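Local coordinates for protein Alpha/beta fold hydrolase (Pseudomonas aeruginosa, PDB 6I8W) that hydrolyses ester bonds of membrane phospholipids as a membrane-anchored phospholipase A and virulence factor, and is probably also able to cleave monoacylglycerols, at residues P205-A208 / P209-R212. Residues are numbered along the deposited sequence; the frame is centred on the assembly and turned at random.
Sequences PLPA and PLKR. With BOG (octyl beta-D-glucopyranoside), chain D.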
loop_
_atom_site.group_PDB
_atom_site.type_symbol
_atom_site.label_atom_id
_atom_site.label_comp_id
_atom_site.label_asym_id
_atom_site.label_seq_id
_atom_site.Cartn_x
_atom_site.Cartn_y
_atom_site.Cartn_z
ATOM N N PRO A 205 -17.787 0.945 4.711
ATOM C CA PRO A 205 -18.487 2.203 5.000
ATOM C C PRO A 205 -17.490 3.336 5.236
ATOM O O PRO A 205 -16.514 3.157 5.973
ATOM C CB PRO A 205 -19.265 1.889 6.288
ATOM C CG PRO A 205 -19.414 0.428 6.294
ATOM C CD PRO A 205 -18.180 -0.127 5.639
ATOM N N LEU A 206 -17.748 4.473 4.611
ATOM C CA LEU A 206 -16.906 5.660 4.676
ATOM C C LEU A 206 -17.810 6.867 4.885
ATOM O O LEU A 206 -18.673 7.128 4.057
ATOM C CB LEU A 206 -16.089 5.821 3.386
ATOM C CG LEU A 206 -14.984 6.881 3.323
ATOM C CD1 LEU A 206 -13.906 6.600 4.347
ATOM C CD2 LEU A 206 -14.379 6.926 1.928
ATOM N N PRO A 207 -17.652 7.577 6.010
ATOM C CA PRO A 207 -18.457 8.779 6.263
ATOM C C PRO A 207 -18.270 9.822 5.154
ATOM O O PRO A 207 -17.136 10.045 4.757
ATOM C CB PRO A 207 -17.905 9.304 7.594
ATOM C CG PRO A 207 -17.236 8.135 8.228
ATOM C CD PRO A 207 -16.708 7.295 7.104
ATOM N N ALA A 208 -19.358 10.423 4.677
ATOM C CA ALA A 208 -19.325 11.379 3.563
ATOM C C ALA A 208 -18.313 12.524 3.734
ATOM O O ALA A 208 -17.587 12.835 2.788
ATOM C CB ALA A 208 -20.737 11.955 3.318
ATOM N N PRO A 209 -18.262 13.163 4.925
ATOM C CA PRO A 209 -17.252 14.219 5.054
ATOM C C PRO A 209 -15.819 13.690 4.923
ATOM O O PRO A 209 -14.987 14.350 4.313
ATOM C CB PRO A 209 -17.514 14.783 6.455
ATOM C CG PRO A 209 -18.968 14.472 6.725
ATOM C CD PRO A 209 -19.167 13.129 6.092
ATOM N N LEU A 210 -15.537 12.515 5.475
ATOM C CA LEU A 210 -14.203 11.944 5.355
ATOM C C LEU A 210 -13.890 11.599 3.901
ATOM O O LEU A 210 -12.784 11.840 3.420
ATOM C CB LEU A 210 -14.055 10.694 6.230
ATOM C CG LEU A 210 -12.687 10.004 6.108
ATOM C CD1 LEU A 210 -11.558 10.956 6.455
ATOM C CD2 LEU A 210 -12.637 8.777 6.998
ATOM N N LYS A 211 -14.873 11.044 3.203
ATOM C CA LYS A 211 -14.700 10.681 1.802
ATOM C C LYS A 211 -14.338 11.882 0.929
ATOM O O LYS A 211 -13.435 11.800 0.115
ATOM C CB LYS A 211 -15.975 10.034 1.264
ATOM C CG LYS A 211 -15.921 9.731 -0.224
ATOM C CD LYS A 211 -17.294 9.319 -0.719
ATOM C CE LYS A 211 -17.483 9.689 -2.180
ATOM N NZ LYS A 211 -18.858 9.357 -2.670
ATOM N N ARG A 212 -15.041 12.994 1.110
ATOM C CA ARG A 212 -14.768 14.192 0.323
ATOM C C ARG A 212 -13.342 14.712 0.528
ATOM O O ARG A 212 -12.685 15.145 -0.421
ATOM C CB ARG A 212 -15.784 15.290 0.653
ATOM C CG ARG A 212 -17.107 15.106 -0.071
ATOM C CD ARG A 212 -18.053 16.287 0.125
ATOM N NE ARG A 212 -19.054 16.026 1.156
ATOM C CZ ARG A 212 -19.034 16.562 2.372
ATOM N NH1 ARG A 212 -18.063 17.402 2.715
ATOM N NH2 ARG A 212 -19.990 16.264 3.243
HETATM C C1 BOG D . -15.113 4.789 9.694
HETATM O O1 BOG D . -14.202 4.384 8.672
HETATM C C2 BOG D . -16.361 3.904 9.567
HETATM O O2 BOG D . -17.194 4.453 8.549
HETATM C C3 BOG D . -17.172 3.749 10.852
HETATM O O3 BOG D . -18.202 2.759 10.712
HETATM C C4 BOG D . -16.213 3.358 11.960
HETATM O O4 BOG D . -16.923 3.062 13.177
HETATM C C5 BOG D . -15.266 4.547 12.116
HETATM O O5 BOG D . -14.435 4.682 10.952
HETATM C C6 BOG D . -14.414 4.471 13.383
HETATM O O6 BOG D . -13.093 4.005 13.100
HETATM C "C1'" BOG D . -13.020 5.178 8.615
HETATM C "C2'" BOG D . -11.990 4.455 7.760
HETATM C "C3'" BOG D . -12.700 3.647 6.686
HETATM C "C4'" BOG D . -11.739 3.115 5.640
HETATM C "C5'" BOG D . -12.416 3.176 4.278
HETATM C "C6'" BOG D . -11.648 2.368 3.243
HETATM C "C7'" BOG D . -11.980 2.855 1.840
HETATM C "C8'" BOG D . -13.473 2.824 1.607
#
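L206 folds back over the first turn of helix 208-234, and its side chain illustrates how a residue just ahead of a helix can bind the loop to that turn. From CB the chain runs to CG with that atom anti to the backbone N (chi1 -171°), which turns the branch point toward the helix, chi2 then setting one methyl on K211 and the other on L210. CG itself already lies 3.9 Å from CB of K211. Beyond it the two branches part company: CD2 rests on the root of K211, 3.6 Å from CB, whereas CD1 meets the tip of L210, 3.7 Å from its CD2. L206 crosses both helical side chains at about a right angle. CD1 has a second neighbour in C5' of the octyl glucoside tail, also at 3.7 Å, and is thus shared between protein and detergent. The sugar O2 donates a hydrogen bond to O of P205 (3.0 Å), and the glucoside is also hydrogen-bonded to E34.

P207 is the N-cap, and its O accepts the N-H of K211 at 2.9 Å; O of A208 takes N of R212 one step further on, at 3.1 Å. R212 bends at chi3, and A208 O and P209 CA lie above one face of its guanidinium, toward the rim. K211 instead extends away from L206, and its NZ is hydrogen-bonded to Q193. L210 also packs against L26 and V30 of helix 3-38, and a bound myristic acid lies close by. This proline-rich start of helix 208-234, with an octyl glucoside against it and a myristic acid near L210, belongs to the helical region inserted between strands 154-160 and 250-255, the usual place of the cap in an alpha/beta hydrolase.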